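Local coordinates for protein putative diguanylate cyclase (GGDEF) with PAS/PAC domain (Rhodopseudomonas palustris, PDB 3LIF) that probably makes cyclic di-GMP from two GTP molecules through its GGDEF domain, the part described here being the extracellular sensor domain of the PDC fold, at residues F154-K159 with I180-L185; S13-R18 with P205-Y209; L76-G80 with N95-F101. All blocks are in the same frame, centred on the assembly; numbering follows the deposited sequence.

Interaction 1: residues F154-K159 with I180-L185; sequences FSTFYK and IQWPSL
Phe154 meets the strand with its CB, which lies 3.9 Å from CG2 of Ile180. Its ring turns off beyond that point and packs on Thr31 of helix 5-47. One residue on, Ser155 points its CB at the loop after the strand and touches CD2 of Leu185 at 3.9 Å. The Ser155 hydroxyl turns back into its own helix, where it makes a weak hydrogen bond to the carbonyl of Glu152.

Tyr158 meets two strand residues. Its CE2 lies 4.0 Å from the same Ile180 methyl, CG2, so this branch sits between the helix residues one turn apart. With CG1 of Ile180 anti to the backbone N (chi1 -177°), CG2 is the branch that faces Phe154 and Tyr158. The Tyr158 and Ile180 side chains lie alongside each other, pointing opposite ways. Nearer the backbone, Tyr158 CB lies 3.8 Å from Trp182 CB, which sits at the edge of the tyrosine ring.

Lys159 CB lies over one face of the Trp182 indole, toward the rim. It makes a CH-pi contact with the six-membered ring, though the spacing there is doubtful. The rest of the lysine chain bends at chi3 (-79°) and passes the corner of the ring, with CE 3.9 Å from Trp182 CH2. Pro183 CB covers the opposite face of the indole, 3.7 Å above the plane.

The contact is apolar, with no direct polar link between helix and strand. The helix runs along the strand at 25°, with the axes 8.2 Å apart. Strand 178-182 pairs with 168-173, through Ile180 with Leu171 and Trp182 with Ile169. This is typical of the PDC fold: a short helix, entered from the first sheet, packs on the edge strand of the second antiparallel sheet.

Interaction 2: residues S13-R18 with P205-Y209; sequences SETEMR and PDGYY
Asp206 reaches Arg18 through a water. Its OD2 accepts a hydrogen bond from the water at 2.8 Å, and the water in turn accepts a weak one from Arg18 NE at 3.1 Å. The direct approach, Asp206 OD2 to Arg18 NH2, is 4.2 Å and too long for a salt bridge. The carboxylate lies at the edge of the guanidinium, near its plane. Its OD1 forms a long, weak ion pair with Arg225.

Gly207 follows a cis peptide bond. Its carbonyl carbon lies over one face of the Arg18 guanidinium, toward the rim. Gly207 is joined to Tyr224 of strand 219-226 by backbone hydrogen bonding.

Tyr208 carries most of the contact. With its CG anti to the backbone N (chi1 -171°), the ring extends to the helix. Glu14 crosses one face with its aliphatic chain: CG stands 3.4 Å from the ring centroid and almost over its centre, a CH-pi contact. Met17, a selenomethionine, comes in at about a right angle, with its CB 3.6 Å from Tyr208 CE1. Arg18 lies beside the base of the ring, its guanidinium face over Tyr208 CB. The guanidinium and ring planes are 33° apart. Tyr221 of the next strand also meets the tyrosine ring.

Arg18 and Glu14 are joined on the helix by a salt bridge, NH1 to OE2 at 2.7 Å. Its hydrogen bond is weak, at 129°. Arg18 NH2 binds a citrate, probably from the crystallisation liquor.

Glu14 and Arg18 are thus paired with each other on the helix, and their carbon parts lie against Tyr208. Within this contact Asp206 is linked to Arg18 through a water, so apolar packing on Tyr208 probably gives the contact most of its strength.

Interaction 3: residues L76-G80 with N95-F101; sequences LDADG and NSDRSYF
The tight turn from Asp77 to Gly80, which joins strands 70-76 and 82-85 of the first sheet, packs on the start of helix 99-106 through Gly80 and Phe101. It is a type I turn, closed by Gly80 N to Asp77 O. Gly80 CA lies over one face of the Phe101 ring, 3.7 Å from its centroid, in a CH-pi contact. Ala78 O lies at the ring's edge, in its plane, 3.4 Å from CZ. Phe101 gets there with its CG anti to the backbone N (chi1 166°). A CB on Gly80 would run into Ser96 and, at these backbone angles, jam against the carbonyl O of Asp79.

In this PDC fold the loop before the helix is tied to the turn by one hydrogen bond. Asn95 N donates to Gly80 O at 2.7 Å, nearly straight at 160°, the donor tilted 29° from the carbonyl plane. An alanine in place of Phe101 is likely to open a gap under Gly80 and leave Gly80 CA and Leu76 CD1 without their ring partner. Leu76 CD1 touches both rings, 4.0 Å from Tyr100 CE2 and 4.1 Å from Phe101 CD1. Tyr100 OH binds a methylpentanediol, probably from the crystallisation liquor.

Overall arrangement
The three contacts are spread along an elongated chain. Interactions 1 and 2 involve the second sheet, at its two outermost strands, 178-182 and 206-212, with centres about 19 Å apart. Interaction 3 belongs to the first sheet, with its centre about 41 Å from that of interaction 2. Helix 5-47 takes part in interaction 2 and packs on Phe154 and Tyr158 of interaction 1. Most touching residues are buried in interactions 1 and 3, few in interaction 2. Interaction 1 is apolar and nearest the chain's centre. Interaction 2 is nearer the surface, the most charged, and includes a water. Interaction 3 has a direct backbone hydrogen bond, between the turn and the loop before helix 99-106.

Interaction 1: residues F154-K159 with I180-L185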
loop_
_atom_site.group_PDB
_atom_site.type_symbol
_atom_site.label_atom_id
_atom_site.label_comp_id
_atom_site.label_asym_id
_atom_site.label_seq_id
_atom_site.Cartn_x
_atom_site.Cartn_y
_atom_site.Cartn_z
ATOM N N PHE A 154 7.236 4.734 -0.655
ATOM C CA PHE A 154 7.731 3.435 -1.069
ATOM C C PHE A 154 8.720 3.572 -2.259
ATOM O O PHE A 154 9.784 2.932 -2.292
ATOM C CB PHE A 154 6.590 2.506 -1.448
ATOM C CG PHE A 154 5.844 1.953 -0.282
ATOM C CD1 PHE A 154 6.319 0.835 0.396
ATOM C CD2 PHE A 154 4.626 2.504 0.091
ATOM C CE1 PHE A 154 5.631 0.305 1.460
ATOM C CE2 PHE A 154 3.907 1.982 1.172
ATOM C CZ PHE A 154 4.409 0.868 1.856
ATOM N N SER A 155 8.373 4.382 -3.241
ATOM C CA SER A 155 9.241 4.433 -4.386
ATOM C C SER A 155 10.614 4.968 -3.985
ATOM O O SER A 155 11.628 4.619 -4.549
ATOM C CB SER A 155 8.617 5.266 -5.510
ATOM O OG SER A 155 8.095 6.469 -5.016
ATOM N N THR A 156 10.662 5.814 -2.977
ATOM C CA THR A 156 11.906 6.431 -2.574
ATOM C C THR A 156 12.784 5.413 -1.889
ATOM O O THR A 156 13.964 5.372 -2.094
ATOM C CB THR A 156 11.539 7.571 -1.644
ATOM O OG1 THR A 156 11.143 8.653 -2.484
ATOM C CG2 THR A 156 12.663 7.981 -0.653
ATOM N N PHE A 157 12.189 4.597 -1.058
ATOM C CA PHE A 157 12.892 3.499 -0.492
ATOM C C PHE A 157 13.341 2.585 -1.638
ATOM O O PHE A 157 14.459 2.044 -1.593
ATOM C CB PHE A 157 11.929 2.728 0.404
ATOM C CG PHE A 157 12.533 1.527 1.055
ATOM C CD1 PHE A 157 13.727 1.626 1.759
ATOM C CD2 PHE A 157 11.910 0.298 0.994
ATOM C CE1 PHE A 157 14.287 0.498 2.380
ATOM C CE2 PHE A 157 12.459 -0.827 1.598
ATOM C CZ PHE A 157 13.647 -0.724 2.295
ATOM N N TYR A 158 12.492 2.413 -2.667
ATOM C CA TYR A 158 12.765 1.341 -3.615
ATOM C C TYR A 158 13.942 1.730 -4.463
ATOM O O TYR A 158 14.748 0.880 -4.856
ATOM C CB TYR A 158 11.577 0.911 -4.490
ATOM C CG TYR A 158 10.475 0.215 -3.744
ATOM C CD1 TYR A 158 10.725 -0.435 -2.531
ATOM C CD2 TYR A 158 9.177 0.230 -4.227
ATOM C CE1 TYR A 158 9.702 -1.055 -1.817
ATOM C CE2 TYR A 158 8.138 -0.384 -3.540
ATOM C CZ TYR A 158 8.402 -1.022 -2.337
ATOM O OH TYR A 158 7.369 -1.639 -1.667
ATOM N N LYS A 159 14.085 3.023 -4.706
ATOM C CA LYS A 159 15.223 3.439 -5.492
ATOM C C LYS A 159 16.587 3.346 -4.775
ATOM O O LYS A 159 17.614 3.470 -5.418
ATOM C CB LYS A 159 14.995 4.799 -6.125
ATOM C CG LYS A 159 15.234 5.943 -5.236
ATOM C CD LYS A 159 14.941 7.216 -6.031
ATOM C CE LYS A 159 16.119 7.552 -6.959
ATOM N NZ LYS A 159 15.759 8.790 -7.670
ATOM N N ILE A 180 2.328 0.443 -6.238
ATOM C CA ILE A 180 3.398 1.249 -6.733
ATOM C C ILE A 180 4.409 0.411 -7.447
ATOM O O ILE A 180 4.584 -0.790 -7.163
ATOM C CB ILE A 180 4.066 2.093 -5.659
ATOM C CG1 ILE A 180 5.145 2.961 -6.348
ATOM C CG2 ILE A 180 4.585 1.265 -4.541
ATOM C CD1 ILE A 180 4.510 3.981 -7.575
ATOM N N GLN A 181 5.037 1.036 -8.422
ATOM C CA GLN A 181 6.084 0.363 -9.131
ATOM C C GLN A 181 7.303 1.272 -9.402
ATOM O O GLN A 181 7.190 2.440 -9.782
ATOM C CB GLN A 181 5.470 -0.383 -10.329
ATOM C CG GLN A 181 6.074 -0.117 -11.678
ATOM C CD GLN A 181 7.483 -0.619 -11.785
ATOM O OE1 GLN A 181 7.867 -1.585 -11.137
ATOM N NE2 GLN A 181 8.262 0.059 -12.570
ATOM N N TRP A 182 8.471 0.747 -9.077
ATOM C CA TRP A 182 9.695 1.453 -9.357
ATOM C C TRP A 182 10.472 0.742 -10.517
ATOM O O TRP A 182 10.635 -0.494 -10.500
ATOM C CB TRP A 182 10.515 1.614 -8.061
ATOM C CG TRP A 182 11.889 2.134 -8.338
ATOM C CD1 TRP A 182 13.058 1.407 -8.389
ATOM C CD2 TRP A 182 12.241 3.475 -8.683
ATOM N NE1 TRP A 182 14.111 2.225 -8.711
ATOM C CE2 TRP A 182 13.641 3.498 -8.901
ATOM C CE3 TRP A 182 11.515 4.668 -8.817
ATOM C CZ2 TRP A 182 14.332 4.673 -9.252
ATOM C CZ3 TRP A 182 12.212 5.861 -9.190
ATOM C CH2 TRP A 182 13.601 5.843 -9.392
ATOM N N PRO A 183 10.995 1.504 -11.510
ATOM C CA PRO A 183 11.080 2.971 -11.674
ATOM C C PRO A 183 9.946 3.626 -12.516
ATOM O O PRO A 183 9.873 4.827 -12.580
ATOM C CB PRO A 183 12.388 3.124 -12.464
ATOM C CG PRO A 183 12.390 1.915 -13.367
ATOM C CD PRO A 183 11.834 0.806 -12.518
ATOM N N SER A 184 9.089 2.864 -13.171
ATOM C CA SER A 184 8.029 3.474 -13.932
ATOM C C SER A 184 7.199 4.478 -13.140
ATOM O O SER A 184 6.753 5.411 -13.701
ATOM C CB SER A 184 7.065 2.395 -14.490
ATOM O OG SER A 184 6.043 2.071 -13.543
ATOM N N LEU A 185 6.942 4.267 -11.857
ATOM C CA LEU A 185 5.987 5.117 -11.106
ATOM C C LEU A 185 4.498 4.872 -11.455
ATOM O O LEU A 185 3.619 5.595 -10.998
ATOM C CB LEU A 185 6.326 6.618 -11.202
ATOM C CG LEU A 185 7.655 6.992 -10.531
ATOM C CD1 LEU A 185 7.911 8.488 -10.459
ATOM C CD2 LEU A 185 7.809 6.328 -9.157
#

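Interaction 2: residues S13-R18 with P205-Y209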
loop_
_atom_site.group_PDB
_atom_site.type_symbol
_atom_site.label_atom_id
_atom_site.label_comp_id
_atom_site.label_asym_id
_atom_site.label_seq_id
_atom_site.Cartn_x
_atom_site.Cartn_y
_atom_site.Cartn_z
ATOM N N SER A 13 22.788 -14.953 -7.219
ATOM C CA SER A 13 21.933 -13.869 -7.530
ATOM C C SER A 13 20.490 -14.233 -7.044
ATOM O O SER A 13 19.851 -13.437 -6.343
ATOM C CB SER A 13 22.003 -13.561 -9.001
ATOM O OG SER A 13 20.815 -12.890 -9.317
ATOM N N GLU A 14 20.021 -15.447 -7.373
ATOM C CA GLU A 14 18.747 -15.924 -6.878
ATOM C C GLU A 14 18.749 -15.786 -5.363
ATOM O O GLU A 14 17.811 -15.273 -4.766
ATOM C CB GLU A 14 18.464 -17.369 -7.299
ATOM C CG GLU A 14 17.159 -17.920 -6.764
ATOM C CD GLU A 14 16.868 -19.375 -7.168
ATOM O OE1 GLU A 14 17.227 -19.789 -8.299
ATOM O OE2 GLU A 14 16.249 -20.107 -6.352
ATOM N N THR A 15 19.799 -16.218 -4.701
ATOM C CA THR A 15 19.795 -15.992 -3.286
ATOM C C THR A 15 19.655 -14.496 -2.935
ATOM O O THR A 15 19.015 -14.163 -1.951
ATOM C CB THR A 15 21.006 -16.675 -2.594
ATOM O OG1 THR A 15 20.826 -18.072 -2.697
ATOM C CG2 THR A 15 21.063 -16.378 -1.102
ATOM N N GLU A 16 20.253 -13.575 -3.675
ATOM C CA GLU A 16 20.193 -12.212 -3.149
ATOM C C GLU A 16 18.802 -11.680 -3.359
ATOM O O GLU A 16 18.302 -10.927 -2.527
ATOM C CB GLU A 16 21.167 -11.249 -3.808
ATOM C CG GLU A 16 22.617 -11.618 -3.703
ATOM C CD GLU A 16 23.436 -10.909 -4.794
ATOM O OE1 GLU A 16 22.818 -10.291 -5.729
ATOM O OE2 GLU A 16 24.681 -10.974 -4.715
HETATM N N MSE A 17 18.217 -12.057 -4.497
HETATM C CA MSE A 17 16.885 -11.669 -4.859
HETATM C C MSE A 17 15.944 -12.227 -3.814
HETATM O O MSE A 17 15.146 -11.475 -3.271
HETATM C CB MSE A 17 16.495 -12.197 -6.223
HETATM C CG MSE A 17 17.401 -11.774 -7.356
HETATM SE SE MSE A 17 17.139 -9.926 -7.708
HETATM C CE MSE A 17 16.035 -10.270 -9.311
ATOM N N ARG A 18 16.041 -13.513 -3.488
ATOM C CA ARG A 18 15.102 -14.052 -2.508
ATOM C C ARG A 18 15.230 -13.295 -1.185
ATOM O O ARG A 18 14.212 -12.993 -0.561
ATOM C CB ARG A 18 15.141 -15.600 -2.374
ATOM C CG ARG A 18 14.716 -16.249 -3.668
ATOM C CD ARG A 18 15.031 -17.761 -3.851
ATOM N NE ARG A 18 13.803 -18.501 -3.617
ATOM C CZ ARG A 18 13.185 -19.310 -4.462
ATOM N NH1 ARG A 18 13.688 -19.610 -5.656
ATOM N NH2 ARG A 18 12.045 -19.861 -4.069
ATOM N N PRO A 205 3.829 -18.727 -1.964
ATOM C CA PRO A 205 3.462 -17.405 -1.576
ATOM C C PRO A 205 4.796 -16.610 -1.495
ATOM O O PRO A 205 4.752 -15.380 -1.330
ATOM C CB PRO A 205 2.997 -17.576 -0.095
ATOM C CG PRO A 205 3.660 -18.789 0.387
ATOM C CD PRO A 205 3.604 -19.674 -0.839
ATOM N N ASP A 206 5.982 -17.215 -1.686
ATOM C CA ASP A 206 6.908 -17.071 -2.821
ATOM C C ASP A 206 7.503 -18.320 -3.485
ATOM O O ASP A 206 7.305 -19.482 -2.983
ATOM C CB ASP A 206 8.115 -16.510 -2.095
ATOM C CG ASP A 206 8.558 -17.474 -0.920
ATOM O OD1 ASP A 206 7.947 -17.521 0.177
ATOM O OD2 ASP A 206 9.472 -18.282 -1.124
ATOM N N GLY A 207 8.368 -18.121 -4.497
ATOM C CA GLY A 207 8.980 -16.866 -4.830
ATOM C C GLY A 207 10.046 -16.616 -5.935
ATOM O O GLY A 207 10.564 -15.497 -5.926
ATOM N N TYR A 208 10.375 -17.468 -6.926
ATOM C CA TYR A 208 11.384 -16.972 -7.956
ATOM C C TYR A 208 11.406 -17.563 -9.368
ATOM O O TYR A 208 11.488 -18.742 -9.491
ATOM C CB TYR A 208 12.768 -17.224 -7.418
ATOM C CG TYR A 208 13.940 -16.639 -8.173
ATOM C CD1 TYR A 208 14.385 -15.339 -7.907
ATOM C CD2 TYR A 208 14.670 -17.419 -9.089
ATOM C CE1 TYR A 208 15.508 -14.795 -8.572
ATOM C CE2 TYR A 208 15.793 -16.899 -9.774
ATOM C CZ TYR A 208 16.211 -15.582 -9.502
ATOM O OH TYR A 208 17.299 -15.055 -10.150
ATOM N N TYR A 209 11.412 -16.784 -10.444
ATOM C CA TYR A 209 11.273 -17.410 -11.775
ATOM C C TYR A 209 11.512 -16.487 -12.954
ATOM O O TYR A 209 11.705 -15.294 -12.795
ATOM C CB TYR A 209 9.893 -18.057 -11.950
ATOM C CG TYR A 209 8.748 -17.081 -11.869
ATOM C CD1 TYR A 209 8.301 -16.420 -12.990
ATOM C CD2 TYR A 209 8.134 -16.801 -10.654
ATOM C CE1 TYR A 209 7.277 -15.504 -12.897
ATOM C CE2 TYR A 209 7.112 -15.883 -10.562
ATOM C CZ TYR A 209 6.677 -15.242 -11.675
ATOM O OH TYR A 209 5.646 -14.306 -11.585
HETATM O O HOH W 1 11.754 -16.815 -1.975
#

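Interaction 3: residues L76-G80 with N95-F101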
loop_
_atom_site.group_PDB
_atom_site.type_symbol
_atom_site.label_atom_id
_atom_site.label_comp_id
_atom_site.label_asym_id
_atom_site.label_seq_id
_atom_site.Cartn_x
_atom_site.Cartn_y
_atom_site.Cartn_z
ATOM N N LEU A 76 -14.816 10.599 9.010
ATOM C CA LEU A 76 -16.169 10.595 8.524
ATOM C C LEU A 76 -17.048 10.083 9.649
ATOM O O LEU A 76 -16.680 9.046 10.305
ATOM C CB LEU A 76 -16.323 9.593 7.376
ATOM C CG LEU A 76 -15.551 9.726 6.061
ATOM C CD1 LEU A 76 -16.083 8.680 5.079
ATOM C CD2 LEU A 76 -15.551 11.135 5.446
ATOM N N ASP A 77 -18.207 10.727 9.865
ATOM C CA ASP A 77 -19.155 10.223 10.874
ATOM C C ASP A 77 -20.085 9.260 10.217
ATOM O O ASP A 77 -19.736 8.663 9.232
ATOM C CB ASP A 77 -20.043 11.359 11.325
ATOM C CG ASP A 77 -20.865 12.012 10.147
ATOM O OD1 ASP A 77 -21.257 11.358 9.096
ATOM O OD2 ASP A 77 -21.124 13.230 10.313
ATOM N N ALA A 78 -21.198 8.929 10.836
ATOM C CA ALA A 78 -21.566 7.577 11.025
ATOM C C ALA A 78 -22.484 7.607 9.718
ATOM O O ALA A 78 -22.935 6.573 9.189
ATOM C CB ALA A 78 -22.392 7.395 12.252
ATOM N N ASP A 79 -22.711 8.831 9.202
ATOM C CA ASP A 79 -23.462 9.094 7.959
ATOM C C ASP A 79 -22.529 9.324 6.784
ATOM O O ASP A 79 -22.977 9.609 5.667
ATOM C CB ASP A 79 -24.454 10.303 8.074
ATOM C CG ASP A 79 -25.520 10.121 9.178
ATOM O OD1 ASP A 79 -26.306 9.171 9.082
ATOM O OD2 ASP A 79 -25.562 10.925 10.131
ATOM N N GLY A 80 -21.232 9.190 6.988
ATOM C CA GLY A 80 -20.353 9.246 5.832
ATOM C C GLY A 80 -19.932 10.668 5.532
ATOM O O GLY A 80 -19.347 10.926 4.496
ATOM N N ASN A 95 -19.373 11.486 1.810
ATOM C CA ASN A 95 -18.601 10.419 1.148
ATOM C C ASN A 95 -19.152 9.018 1.411
ATOM O O ASN A 95 -18.483 8.015 1.167
ATOM C CB ASN A 95 -17.118 10.489 1.518
ATOM C CG ASN A 95 -16.483 11.778 1.071
ATOM O OD1 ASN A 95 -16.261 12.659 1.872
ATOM N ND2 ASN A 95 -16.201 11.904 -0.200
ATOM N N SER A 96 -20.388 8.978 1.889
ATOM C CA SER A 96 -21.093 7.712 2.141
ATOM C C SER A 96 -21.215 6.834 0.906
ATOM O O SER A 96 -21.664 5.687 1.000
ATOM C CB SER A 96 -22.494 8.014 2.627
ATOM O OG SER A 96 -23.038 8.928 1.698
ATOM N N ASP A 97 -20.792 7.332 -0.241
ATOM C CA ASP A 97 -20.829 6.457 -1.376
ATOM C C ASP A 97 -19.571 5.552 -1.397
ATOM O O ASP A 97 -19.515 4.550 -2.081
ATOM C CB ASP A 97 -20.955 7.239 -2.642
ATOM C CG ASP A 97 -19.706 8.015 -2.947
ATOM O OD1 ASP A 97 -19.130 7.794 -4.018
ATOM O OD2 ASP A 97 -19.245 8.835 -2.117
ATOM N N ARG A 98 -18.574 5.907 -0.603
ATOM C CA ARG A 98 -17.256 5.378 -0.748
ATOM C C ARG A 98 -17.220 3.948 -0.172
ATOM O O ARG A 98 -17.839 3.693 0.871
ATOM C CB ARG A 98 -16.382 6.338 0.004
ATOM C CG ARG A 98 -15.129 6.655 -0.655
ATOM C CD ARG A 98 -15.300 7.293 -1.981
ATOM N NE ARG A 98 -14.139 8.127 -2.236
ATOM C CZ ARG A 98 -13.590 8.317 -3.425
ATOM N NH1 ARG A 98 -14.108 7.707 -4.470
ATOM N NH2 ARG A 98 -12.509 9.113 -3.546
ATOM N N SER A 99 -16.578 3.004 -0.865
ATOM C CA SER A 99 -16.692 1.568 -0.444
ATOM C C SER A 99 -16.139 1.287 0.927
ATOM O O SER A 99 -16.692 0.463 1.707
ATOM C CB SER A 99 -15.986 0.601 -1.408
ATOM O OG SER A 99 -14.680 1.047 -1.593
ATOM N N TYR A 100 -15.016 1.916 1.223
ATOM C CA TYR A 100 -14.460 1.695 2.542
ATOM C C TYR A 100 -15.429 2.135 3.611
ATOM O O TYR A 100 -15.496 1.490 4.683
ATOM C CB TYR A 100 -13.131 2.372 2.729
ATOM C CG TYR A 100 -13.142 3.871 2.599
ATOM C CD1 TYR A 100 -12.774 4.458 1.410
ATOM C CD2 TYR A 100 -13.467 4.712 3.679
ATOM C CE1 TYR A 100 -12.708 5.809 1.275
ATOM C CE2 TYR A 100 -13.416 6.121 3.540
ATOM C CZ TYR A 100 -13.019 6.633 2.325
ATOM O OH TYR A 100 -12.958 7.972 2.062
ATOM N N PHE A 101 -16.186 3.204 3.339
ATOM C CA PHE A 101 -17.163 3.655 4.308
ATOM C C PHE A 101 -18.243 2.633 4.417
ATOM O O PHE A 101 -18.562 2.183 5.521
ATOM C CB PHE A 101 -17.773 4.991 3.967
ATOM C CG PHE A 101 -19.002 5.296 4.780
ATOM C CD1 PHE A 101 -18.890 5.813 6.046
ATOM C CD2 PHE A 101 -20.274 5.075 4.268
ATOM C CE1 PHE A 101 -20.002 6.108 6.793
ATOM C CE2 PHE A 101 -21.415 5.342 5.049
ATOM C CZ PHE A 101 -21.268 5.841 6.312
#